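Local atomic coordinates of UPF0033 domain-containing protein (Desulfitobacterium hafniense, PDB entry 3HZ7), a protein that is of unknown function but, as the N-terminal TusA-family domain of a longer protein, probably carries sulfur as a persulfide. Residues 20-25 with 30-35; 44-49 with 54-59; 59-62 with 66-69; 2-7 with 15-20. One frame throughout, in Å; residues are numbered along the deposited sequence.

Contact 1. Residues 20-25 with 30-35; sequences KALAEL and GVVTVL
L25 lays its CD1 methyl over one face of the peptide joining G30 to V31, 3.7 Å from G30 C. The same L25 CD1 is 3.4 Å from G30 N. The close approach is possible because G30 has no side chain on the flank turned to L25, and its backbone (phi 159°, psi -159°) is in a region that glycine alone takes easily.

Further along the strand V32 carries the packing. With CG1 anti to its backbone N (chi1 178°), V32 spreads its two methyls toward the helix: CG2 comes within 3.6 Å of L22 CD2, while CG1 is 4.0 Å from A21 CB. L22 meets the valine at an oblique angle, using CG and CD2, and its side chain also packs on M48 of helix 39-52. A21 and V32 both touch I4 as well, which ties the contact to strand 2-5. L25 adds a looser approach, CD1 to V32 CG2 at 4.3 Å, and leans on A72.

No hydrogen bond joins the two segments; the fit is methyl against methyl and methyl against backbone. It is the return arm of a beta-alpha-beta crossover, in which helix 13-23 runs back across the sheet and the chain re-enters as strand 31-36, parallel to strand 2-5.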
loop_
_atom_site.group_PDB
_atom_site.type_symbol
_atom_site.label_atom_id
_atom_site.label_comp_id
_atom_site.label_asym_id
_atom_site.label_seq_id
_atom_site.Cartn_x
_atom_site.Cartn_y
_atom_site.Cartn_z
ATOM N N LYS A 20 -3.412 -8.192 -2.664
ATOM C CA LYS A 20 -3.654 -9.518 -2.078
ATOM C C LYS A 20 -3.920 -9.325 -0.583
ATOM O O LYS A 20 -4.824 -9.921 -0.011
ATOM C CB LYS A 20 -2.421 -10.408 -2.201
ATOM C CG LYS A 20 -2.000 -10.746 -3.614
ATOM C CD LYS A 20 -0.911 -11.818 -3.622
ATOM C CE LYS A 20 -1.283 -13.023 -2.783
ATOM N NZ LYS A 20 -0.589 -14.254 -3.263
ATOM N N ALA A 21 -3.116 -8.506 0.064
ATOM C CA ALA A 21 -3.355 -8.297 1.496
ATOM C C ALA A 21 -4.703 -7.639 1.777
ATOM O O ALA A 21 -5.379 -7.984 2.804
ATOM C CB ALA A 21 -2.218 -7.467 2.136
ATOM N N LEU A 22 -5.111 -6.688 0.919
ATOM C CA LEU A 22 -6.400 -6.013 1.129
ATOM C C LEU A 22 -7.593 -6.936 0.857
ATOM O O LEU A 22 -8.549 -6.956 1.608
ATOM C CB LEU A 22 -6.496 -4.753 0.272
ATOM C CG LEU A 22 -5.604 -3.610 0.762
ATOM C CD1 LEU A 22 -5.204 -2.672 -0.395
ATOM C CD2 LEU A 22 -6.340 -2.894 1.892
ATOM N N ALA A 23 -7.523 -7.701 -0.216
ATOM C CA ALA A 23 -8.595 -8.618 -0.575
ATOM C C ALA A 23 -8.757 -9.720 0.485
ATOM O O ALA A 23 -9.811 -10.385 0.566
ATOM C CB ALA A 23 -8.299 -9.257 -1.981
ATOM N N GLU A 24 -7.712 -9.920 1.294
ATOM C CA GLU A 24 -7.754 -10.954 2.316
ATOM C C GLU A 24 -8.348 -10.557 3.651
ATOM O O GLU A 24 -8.656 -11.425 4.461
ATOM C CB GLU A 24 -6.364 -11.536 2.517
ATOM C CG GLU A 24 -6.174 -12.790 1.664
ATOM C CD GLU A 24 -5.128 -12.613 0.597
ATOM O OE1 GLU A 24 -3.930 -12.691 0.960
ATOM O OE2 GLU A 24 -5.500 -12.387 -0.582
ATOM N N LEU A 25 -8.519 -9.244 3.837
ATOM C CA LEU A 25 -9.082 -8.608 5.028
ATOM C C LEU A 25 -10.594 -8.781 5.204
ATOM O O LEU A 25 -11.167 -8.342 6.217
ATOM C CB LEU A 25 -8.865 -7.102 4.986
ATOM C CG LEU A 25 -7.514 -6.490 5.201
ATOM C CD1 LEU A 25 -7.692 -4.957 5.196
ATOM C CD2 LEU A 25 -6.912 -6.988 6.508
ATOM N N GLY A 30 -9.447 -3.121 7.464
ATOM C CA GLY A 30 -8.231 -3.047 8.230
ATOM C C GLY A 30 -7.285 -2.093 7.534
ATOM O O GLY A 30 -7.715 -1.273 6.681
ATOM N N VAL A 31 -6.003 -2.231 7.846
ATOM C CA VAL A 31 -5.002 -1.312 7.318
ATOM C C VAL A 31 -3.838 -2.036 6.703
ATOM O O VAL A 31 -3.318 -2.956 7.329
ATOM C CB VAL A 31 -4.457 -0.419 8.462
ATOM C CG1 VAL A 31 -3.499 0.612 7.864
ATOM C CG2 VAL A 31 -5.635 0.292 9.232
ATOM N N VAL A 32 -3.422 -1.635 5.483
ATOM C CA VAL A 32 -2.262 -2.275 4.877
ATOM C C VAL A 32 -1.280 -1.165 4.574
ATOM O O VAL A 32 -1.586 -0.222 3.814
ATOM C CB VAL A 32 -2.618 -3.075 3.554
ATOM C CG1 VAL A 32 -1.314 -3.688 2.921
ATOM C CG2 VAL A 32 -3.689 -4.223 3.860
ATOM N N THR A 33 -0.109 -1.217 5.170
ATOM C CA THR A 33 0.905 -0.191 4.852
ATOM C C THR A 33 1.939 -0.916 4.003
ATOM O O THR A 33 2.213 -2.118 4.235
ATOM C CB THR A 33 1.601 0.388 6.046
ATOM O OG1 THR A 33 1.524 -0.523 7.106
ATOM C CG2 THR A 33 0.928 1.553 6.498
ATOM N N VAL A 34 2.494 -0.186 3.033
ATOM C CA VAL A 34 3.485 -0.752 2.129
ATOM C C VAL A 34 4.713 0.135 2.048
ATOM O O VAL A 34 4.587 1.341 1.820
ATOM C CB VAL A 34 2.906 -0.858 0.701
ATOM C CG1 VAL A 34 3.826 -1.794 -0.203
ATOM C CG2 VAL A 34 1.445 -1.283 0.769
ATOM N N LEU A 35 5.882 -0.442 2.225
ATOM C CA LEU A 35 7.117 0.327 2.067
ATOM C C LEU A 35 7.658 0.192 0.607
ATOM O O LEU A 35 7.917 -0.955 0.113
ATOM C CB LEU A 35 8.167 -0.152 3.069
ATOM C CG LEU A 35 7.733 -0.233 4.541
ATOM C CD1 LEU A 35 8.921 -0.764 5.427
ATOM C CD2 LEU A 35 7.322 1.180 5.013
#

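Contact 2. Residues 44-49 with 54-59; sequences NLQKMA and YQSEYL. Unlike the reference sequence in segment 54-59: S56 (reference Ala).
Q46 and S56 form the polar centre, with NE2 of Q46 giving a hydrogen bond to OG of S56 at 3.0 Å. The bond is bent, N-H...O 143°, and the hydroxyl sits tilted from the amide plane. S56 stands where the reference sequence has alanine, so this grip belongs to the deposited variant. A water also links the pair, donating to Q46 O at 3.1 Å and lying 2.8 Å from S56 OG. One residue pair is thus tied twice, through the amide and through the helix backbone.

Beyond its bond to S56, the Q46 amide approaches Y58 at the ring edge, NE2 to CD1 3.7 Å, the two planes nearly perpendicular (79°). The tyrosine also makes a cation-pi contact with R42, one turn earlier in the helix. Toward the other end A49 CB packs on S56 CB at 4.0 Å. There the helix carbonyl A49 O takes the backbone N of Y54 at 2.8 Å, a nearly straight bond whose donor lies above the carbonyl plane; it ties the last turns of the helix to the residue just before the strand.

The axes of helix residues 44-49 and strand residues 55-59 approach to 8.4 Å and run antiparallel. Strand 66-71 adjoins: I70 receives the side chains of A49, Y54 and M48 (a selenomethionine), while L45 reaches V34 and A18, so the helix spans from the outermost strand to helix 13-23.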
loop_
_atom_site.group_PDB
_atom_site.type_symbol
_atom_site.label_atom_id
_atom_site.label_comp_id
_atom_site.label_asym_id
_atom_site.label_seq_id
_atom_site.Cartn_x
_atom_site.Cartn_y
_atom_site.Cartn_z
ATOM N N ASN A 44 1.159 4.054 -8.187
ATOM C CA ASN A 44 0.438 2.846 -8.567
ATOM C C ASN A 44 -0.394 2.328 -7.392
ATOM O O ASN A 44 -1.552 1.940 -7.555
ATOM C CB ASN A 44 1.428 1.779 -9.081
ATOM C CG ASN A 44 1.965 2.148 -10.434
ATOM O OD1 ASN A 44 1.347 2.959 -11.132
ATOM N ND2 ASN A 44 3.105 1.567 -10.827
ATOM N N LEU A 45 0.208 2.351 -6.212
ATOM C CA LEU A 45 -0.514 1.926 -5.001
ATOM C C LEU A 45 -1.739 2.801 -4.744
ATOM O O LEU A 45 -2.788 2.260 -4.393
ATOM C CB LEU A 45 0.441 1.924 -3.790
ATOM C CG LEU A 45 1.436 0.753 -3.731
ATOM C CD1 LEU A 45 2.579 1.121 -2.744
ATOM C CD2 LEU A 45 0.713 -0.535 -3.299
ATOM N N GLN A 46 -1.639 4.137 -4.923
ATOM C CA GLN A 46 -2.818 4.995 -4.694
ATOM C C GLN A 46 -3.919 4.827 -5.742
ATOM O O GLN A 46 -5.126 4.843 -5.430
ATOM C CB GLN A 46 -2.430 6.479 -4.591
ATOM C CG GLN A 46 -1.596 6.769 -3.355
ATOM C CD GLN A 46 -1.633 8.212 -2.921
ATOM O OE1 GLN A 46 -1.224 9.119 -3.655
ATOM N NE2 GLN A 46 -2.112 8.428 -1.692
ATOM N N LYS A 47 -3.521 4.637 -6.988
ATOM C CA LYS A 47 -4.525 4.427 -8.067
ATOM C C LYS A 47 -5.294 3.124 -7.802
ATOM O O LYS A 47 -6.524 3.043 -8.005
ATOM C CB LYS A 47 -3.834 4.354 -9.441
ATOM C CG LYS A 47 -2.938 5.613 -9.758
ATOM C CD LYS A 47 -3.143 6.088 -11.191
ATOM C CE LYS A 47 -2.229 7.240 -11.606
ATOM N NZ LYS A 47 -0.780 6.845 -11.653
HETATM N N MSE A 48 -4.578 2.103 -7.322
HETATM C CA MSE A 48 -5.221 0.817 -6.997
HETATM C C MSE A 48 -6.129 1.018 -5.821
HETATM O O MSE A 48 -7.247 0.480 -5.786
HETATM C CB MSE A 48 -4.151 -0.254 -6.687
HETATM C CG MSE A 48 -4.718 -1.604 -6.244
HETATM SE SE MSE A 48 -5.072 -1.781 -4.276
HETATM C CE MSE A 48 -3.221 -1.836 -3.749
ATOM N N ALA A 49 -5.682 1.813 -4.836
ATOM C CA ALA A 49 -6.537 2.035 -3.655
ATOM C C ALA A 49 -7.826 2.800 -4.065
ATOM O O ALA A 49 -8.941 2.448 -3.651
ATOM C CB ALA A 49 -5.762 2.843 -2.571
ATOM N N TYR A 54 -10.792 2.672 -1.508
ATOM C CA TYR A 54 -10.178 2.702 -0.205
ATOM C C TYR A 54 -9.506 4.034 -0.035
ATOM O O TYR A 54 -9.070 4.630 -1.019
ATOM C CB TYR A 54 -9.119 1.579 -0.082
ATOM C CG TYR A 54 -9.716 0.186 -0.066
ATOM C CD1 TYR A 54 -10.906 -0.073 0.606
ATOM C CD2 TYR A 54 -9.098 -0.856 -0.715
ATOM C CE1 TYR A 54 -11.458 -1.348 0.635
ATOM C CE2 TYR A 54 -9.644 -2.147 -0.690
ATOM C CZ TYR A 54 -10.817 -2.377 -0.020
ATOM O OH TYR A 54 -11.330 -3.648 0.022
ATOM N N GLN A 55 -9.428 4.489 1.211
ATOM C CA GLN A 55 -8.718 5.718 1.521
ATOM C C GLN A 55 -7.219 5.329 1.645
ATOM O O GLN A 55 -6.876 4.204 2.026
ATOM C CB GLN A 55 -9.227 6.319 2.856
ATOM C CG GLN A 55 -10.727 6.758 2.848
ATOM C CD GLN A 55 -11.011 7.873 1.833
ATOM O OE1 GLN A 55 -10.599 9.024 2.024
ATOM N NE2 GLN A 55 -11.706 7.527 0.745
ATOM N N SER A 56 -6.334 6.267 1.325
ATOM C CA SER A 56 -4.891 6.041 1.436
ATOM C C SER A 56 -4.120 7.344 1.665
ATOM O O SER A 56 -4.614 8.425 1.387
ATOM C CB SER A 56 -4.355 5.386 0.161
ATOM O OG SER A 56 -4.113 6.376 -0.813
ATOM N N GLU A 57 -2.898 7.244 2.178
ATOM C CA GLU A 57 -2.062 8.406 2.365
ATOM C C GLU A 57 -0.696 7.863 2.136
ATOM O O GLU A 57 -0.506 6.610 2.126
ATOM C CB GLU A 57 -2.037 8.932 3.821
ATOM C CG GLU A 57 -3.196 9.723 4.320
ATOM C CD GLU A 57 -3.406 11.032 3.568
ATOM O OE1 GLU A 57 -2.420 11.637 3.109
ATOM O OE2 GLU A 57 -4.582 11.440 3.435
ATOM N N TYR A 58 0.280 8.773 2.017
ATOM C CA TYR A 58 1.681 8.336 1.884
ATOM C C TYR A 58 2.570 9.358 2.542
ATOM O O TYR A 58 2.253 10.567 2.561
ATOM C CB TYR A 58 2.123 8.151 0.409
ATOM C CG TYR A 58 2.229 9.458 -0.384
ATOM C CD1 TYR A 58 1.095 10.049 -0.894
ATOM C CD2 TYR A 58 3.460 10.056 -0.642
ATOM C CE1 TYR A 58 1.147 11.221 -1.660
ATOM C CE2 TYR A 58 3.548 11.260 -1.443
ATOM C CZ TYR A 58 2.358 11.816 -1.945
ATOM O OH TYR A 58 2.337 12.910 -2.810
ATOM N N LEU A 59 3.697 8.886 3.029
ATOM C CA LEU A 59 4.655 9.721 3.711
ATOM C C LEU A 59 6.052 9.303 3.270
ATOM O O LEU A 59 6.390 8.104 3.243
ATOM C CB LEU A 59 4.492 9.578 5.250
ATOM C CG LEU A 59 5.398 10.369 6.233
ATOM C CD1 LEU A 59 4.928 11.846 6.336
ATOM C CD2 LEU A 59 5.332 9.739 7.647
HETATM O O HOH W 1 -5.928 6.451 -2.904
#

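Contact 3. Residues 59-62 with 66-69; sequences LEKD and IEVT
L59 O accepts the backbone N-H of E67 at 2.9 Å in a nearly straight bond (171°), and the same pair closes the other way, L59 N to E67 O, also at 2.9 Å. This is an antiparallel hydrogen-bonded pair. Next to it E60 and I66 form a non-hydrogen-bonded pair, where the backbones draw closer, CA to CA 4.5 Å. Their side chains lie side by side and point the same way, with E60 CG 4.0 Å from I66 CG1.

The two sheet faces differ in kind. On one, I66 and V68 face helix 39-52, I66 touching R42 and V68 touching R42 and L45, while E60 reaches D39 at the margin. The opposite face carries L59, exposed, and E67, partly exposed. K61, just past the strand end, is bent at chi3 (118°) and chi4 (61°), which folds its ammonium back over the strand; NZ then meets E67 OE1 at 2.9 Å. E67 comes to it with CG anti to its backbone N and the rest of the chain extended. The result is a salt bridge whose hydrogen bond is weak, and the methylenes of K61 are part of the approach, CD standing 3.9 Å from E67 CB. On its other flank E67 packs on T33 and L35 of strand 31-36.

Hairpin 55-60 to 66-71 is therefore held by backbone bonds, with the charge pair as an addition at its turn end. The nearby lysine would probably favour the ionised form of E67, although solvent access and the weak bond suggest a modest effect.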
loop_
_atom_site.group_PDB
_atom_site.type_symbol
_atom_site.label_atom_id
_atom_site.label_comp_id
_atom_site.label_asym_id
_atom_site.label_seq_id
_atom_site.Cartn_x
_atom_site.Cartn_y
_atom_site.Cartn_z
ATOM N N LEU A 59 3.697 8.886 3.029
ATOM C CA LEU A 59 4.655 9.721 3.711
ATOM C C LEU A 59 6.052 9.303 3.270
ATOM O O LEU A 59 6.390 8.104 3.243
ATOM C CB LEU A 59 4.492 9.578 5.250
ATOM C CG LEU A 59 5.398 10.369 6.233
ATOM C CD1 LEU A 59 4.928 11.846 6.336
ATOM C CD2 LEU A 59 5.332 9.739 7.647
ATOM N N GLU A 60 6.856 10.305 2.902
ATOM C CA GLU A 60 8.227 10.087 2.438
ATOM C C GLU A 60 9.148 10.155 3.631
ATOM O O GLU A 60 9.394 11.234 4.148
ATOM C CB GLU A 60 8.601 11.153 1.381
ATOM C CG GLU A 60 7.984 10.864 -0.024
ATOM C CD GLU A 60 7.810 12.110 -0.926
ATOM O OE1 GLU A 60 8.217 13.228 -0.510
ATOM O OE2 GLU A 60 7.265 11.961 -2.051
ATOM N N LYS A 61 9.659 8.997 4.053
ATOM C CA LYS A 61 10.522 8.894 5.221
ATOM C C LYS A 61 12.010 9.046 4.910
ATOM O O LYS A 61 12.406 9.464 3.807
ATOM C CB LYS A 61 10.298 7.549 5.928
ATOM C CG LYS A 61 8.837 7.216 6.250
ATOM C CD LYS A 61 8.668 5.722 6.526
ATOM C CE LYS A 61 8.183 5.460 7.928
ATOM N NZ LYS A 61 6.846 6.108 8.140
ATOM N N ASP A 62 12.831 8.705 5.900
ATOM C CA ASP A 62 14.275 8.802 5.752
ATOM C C ASP A 62 14.880 7.675 4.926
ATOM O O ASP A 62 14.420 6.518 4.949
ATOM C CB ASP A 62 14.948 8.861 7.124
ATOM C CG ASP A 62 15.019 10.285 7.675
ATOM O OD1 ASP A 62 15.396 10.447 8.862
ATOM O OD2 ASP A 62 14.697 11.237 6.911
ATOM N N ILE A 66 9.336 5.250 1.036
ATOM C CA ILE A 66 8.011 5.805 0.972
ATOM C C ILE A 66 7.013 4.815 1.634
ATOM O O ILE A 66 6.952 3.602 1.293
ATOM C CB ILE A 66 7.615 6.109 -0.456
ATOM C CG1 ILE A 66 8.638 7.100 -1.069
ATOM C CG2 ILE A 66 6.240 6.683 -0.468
ATOM C CD1 ILE A 66 8.578 7.222 -2.549
ATOM N N GLU A 67 6.250 5.306 2.613
ATOM C CA GLU A 67 5.266 4.440 3.236
ATOM C C GLU A 67 3.899 4.847 2.759
ATOM O O GLU A 67 3.520 5.999 2.889
ATOM C CB GLU A 67 5.367 4.512 4.759
ATOM C CG GLU A 67 4.464 3.506 5.421
ATOM C CD GLU A 67 4.832 3.191 6.868
ATOM O OE1 GLU A 67 5.958 3.485 7.303
ATOM O OE2 GLU A 67 3.991 2.615 7.574
ATOM N N VAL A 68 3.173 3.905 2.145
ATOM C CA VAL A 68 1.829 4.163 1.646
ATOM C C VAL A 68 0.895 3.353 2.557
ATOM O O VAL A 68 1.009 2.122 2.680
ATOM C CB VAL A 68 1.688 3.686 0.149
ATOM C CG1 VAL A 68 0.338 4.031 -0.429
ATOM C CG2 VAL A 68 2.803 4.332 -0.694
ATOM N N THR A 69 -0.039 4.033 3.178
ATOM C CA THR A 69 -0.973 3.368 4.082
ATOM C C THR A 69 -2.361 3.298 3.450
ATOM O O THR A 69 -2.909 4.329 2.996
ATOM C CB THR A 69 -0.979 4.116 5.416
ATOM O OG1 THR A 69 0.369 4.143 5.903
ATOM C CG2 THR A 69 -1.907 3.430 6.444
#

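Contact 4. Residues 2-7 with 15-20; sequences ITIDAL and VIRAKK
I4 presses onto R17 in the tight part of this contact: its CG2 methyl stands 3.3 Å above the guanidinium plane, over its centre, with R17 CZ directly below. The other branch of I4 reaches past the guanidinium to the arginine's own backbone, CD1 to R17 O 3.4 Å. CG2 is anti to the backbone N, with CG1 beside that N (chi1 -60°), and this splits the two branches between the flat group and the helix. I4 also packs on V32 and A21, on the inner side.

The outer side is looser and polar. R17, bent at chi3, sends NH1 to D5 O at 3.0 Å, but the bond is crooked (137°) and comes from above the carbonyl plane. D5 turns its carboxylate elsewhere: OD1 takes L7 N at 2.8 Å, an Asx turn that bends the chain out of the strand. D5 OD1 is 6.1 Å from R17 NH1, so the opposite charges are near but not in contact.

Strand 2-5 and helix residues 15-20 run nearly antiparallel, their axes 9.6 Å apart at the closest, as the first arm of the beta-alpha-beta crossover. The loop between them holds C11, present here as S-mercaptocysteine, within the Cys-Pro-X-Pro signature of the TusA family.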
loop_
_atom_site.group_PDB
_atom_site.type_symbol
_atom_site.label_atom_id
_atom_site.label_comp_id
_atom_site.label_asym_id
_atom_site.label_seq_id
_atom_site.Cartn_x
_atom_site.Cartn_y
_atom_site.Cartn_z
ATOM N N ILE A 2 -1.273 -4.574 8.868
ATOM C CA ILE A 2 -0.277 -5.346 8.139
ATOM C C ILE A 2 0.684 -4.416 7.367
ATOM O O ILE A 2 0.253 -3.473 6.711
ATOM C CB ILE A 2 -0.954 -6.398 7.191
ATOM C CG1 ILE A 2 0.095 -7.179 6.400
ATOM C CG2 ILE A 2 -1.830 -5.736 6.168
ATOM C CD1 ILE A 2 0.580 -6.478 5.186
ATOM N N THR A 3 1.978 -4.671 7.512
ATOM C CA THR A 3 3.035 -3.901 6.856
ATOM C C THR A 3 3.796 -4.785 5.908
ATOM O O THR A 3 4.268 -5.864 6.283
ATOM C CB THR A 3 3.982 -3.257 7.879
ATOM O OG1 THR A 3 3.187 -2.371 8.657
ATOM C CG2 THR A 3 5.139 -2.346 7.169
ATOM N N ILE A 4 3.799 -4.367 4.651
ATOM C CA ILE A 4 4.472 -5.089 3.612
ATOM C C ILE A 4 5.779 -4.365 3.261
ATOM O O ILE A 4 5.728 -3.229 2.834
ATOM C CB ILE A 4 3.606 -5.151 2.343
ATOM C CG1 ILE A 4 2.269 -5.888 2.715
ATOM C CG2 ILE A 4 4.490 -5.836 1.112
ATOM C CD1 ILE A 4 1.347 -6.340 1.607
ATOM N N ASP A 5 6.927 -5.005 3.452
ATOM C CA ASP A 5 8.188 -4.342 3.047
ATOM C C ASP A 5 8.428 -4.811 1.617
ATOM O O ASP A 5 8.681 -5.991 1.367
ATOM C CB ASP A 5 9.370 -4.798 3.905
ATOM C CG ASP A 5 10.712 -4.191 3.439
ATOM O OD1 ASP A 5 10.827 -3.716 2.285
ATOM O OD2 ASP A 5 11.645 -4.210 4.253
ATOM N N ALA A 6 8.284 -3.890 0.680
ATOM C CA ALA A 6 8.474 -4.173 -0.727
ATOM C C ALA A 6 9.642 -3.331 -1.259
ATOM O O ALA A 6 9.688 -3.011 -2.463
ATOM C CB ALA A 6 7.243 -3.817 -1.461
ATOM N N LEU A 7 10.574 -2.971 -0.391
ATOM C CA LEU A 7 11.709 -2.149 -0.832
ATOM C C LEU A 7 12.577 -3.000 -1.740
ATOM O O LEU A 7 12.787 -4.184 -1.478
ATOM C CB LEU A 7 12.517 -1.653 0.370
ATOM C CG LEU A 7 11.747 -0.684 1.289
ATOM C CD1 LEU A 7 12.526 -0.532 2.579
ATOM C CD2 LEU A 7 11.518 0.657 0.613
ATOM N N VAL A 15 2.279 -3.443 -5.664
ATOM C CA VAL A 15 0.850 -3.293 -5.815
ATOM C C VAL A 15 0.097 -4.613 -5.698
ATOM O O VAL A 15 -1.000 -4.647 -5.170
ATOM C CB VAL A 15 0.432 -2.642 -7.172
ATOM C CG1 VAL A 15 -1.101 -2.821 -7.388
ATOM C CG2 VAL A 15 0.717 -1.168 -7.163
ATOM N N ILE A 16 0.675 -5.681 -6.247
ATOM C CA ILE A 16 0.065 -6.997 -6.189
ATOM C C ILE A 16 0.059 -7.510 -4.719
ATOM O O ILE A 16 -0.963 -8.001 -4.206
ATOM C CB ILE A 16 0.862 -7.948 -7.129
ATOM C CG1 ILE A 16 0.520 -7.550 -8.577
ATOM C CG2 ILE A 16 0.522 -9.445 -6.820
ATOM C CD1 ILE A 16 1.270 -8.273 -9.694
ATOM N N ARG A 17 1.184 -7.352 -4.031
ATOM C CA ARG A 17 1.258 -7.789 -2.657
ATOM C C ARG A 17 0.227 -7.003 -1.827
ATOM O O ARG A 17 -0.491 -7.554 -0.993
ATOM C CB ARG A 17 2.709 -7.610 -2.171
ATOM C CG ARG A 17 3.721 -8.617 -2.790
ATOM C CD ARG A 17 5.152 -8.517 -2.250
ATOM N NE ARG A 17 5.172 -8.792 -0.816
ATOM C CZ ARG A 17 6.183 -8.498 0.010
ATOM N NH1 ARG A 17 7.293 -7.898 -0.441
ATOM N NH2 ARG A 17 6.085 -8.809 1.306
ATOM N N ALA A 18 0.110 -5.703 -2.092
ATOM C CA ALA A 18 -0.843 -4.882 -1.374
ATOM C C ALA A 18 -2.251 -5.283 -1.675
ATOM O O ALA A 18 -3.074 -5.367 -0.762
ATOM C CB ALA A 18 -0.647 -3.338 -1.709
ATOM N N LYS A 19 -2.558 -5.535 -2.944
ATOM C CA LYS A 19 -3.923 -5.883 -3.273
ATOM C C LYS A 19 -4.328 -7.242 -2.651
ATOM O O LYS A 19 -5.456 -7.411 -2.167
ATOM C CB LYS A 19 -4.131 -5.894 -4.815
ATOM C CG LYS A 19 -5.604 -6.060 -5.198
ATOM C CD LYS A 19 -5.823 -5.799 -6.672
ATOM C CE LYS A 19 -7.232 -6.178 -7.104
ATOM N NZ LYS A 19 -7.516 -5.635 -8.470
ATOM N N LYS A 20 -3.412 -8.192 -2.664
ATOM C CA LYS A 20 -3.654 -9.518 -2.078
ATOM C C LYS A 20 -3.920 -9.325 -0.583
ATOM O O LYS A 20 -4.824 -9.921 -0.011
ATOM C CB LYS A 20 -2.421 -10.408 -2.201
ATOM C CG LYS A 20 -2.000 -10.746 -3.614
ATOM C CD LYS A 20 -0.911 -11.818 -3.622
ATOM C CE LYS A 20 -1.283 -13.023 -2.783
ATOM N NZ LYS A 20 -0.589 -14.254 -3.263
#

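Contacts 4 and 1 are the outgoing and returning arms of one crossover, sharing K20 and helix 13-23, with centres about 7 Å apart; strand bonds such as T33 N to I2 O, 2.8 Å, join their sheet sides. Contacts 2 and 3 share L59 and strand 55-60, and lie on the other half of the sheet. V34 N to V68 O, 2.8 Å, links contacts 1 and 3 across the middle strands. Between the helices, A18 of contact 4 packs against L45 and M48 of contact 2, completing a two-layer alpha-beta sandwich. The modified C11 sits in the loop bridged by contact 4, between its strand and helix.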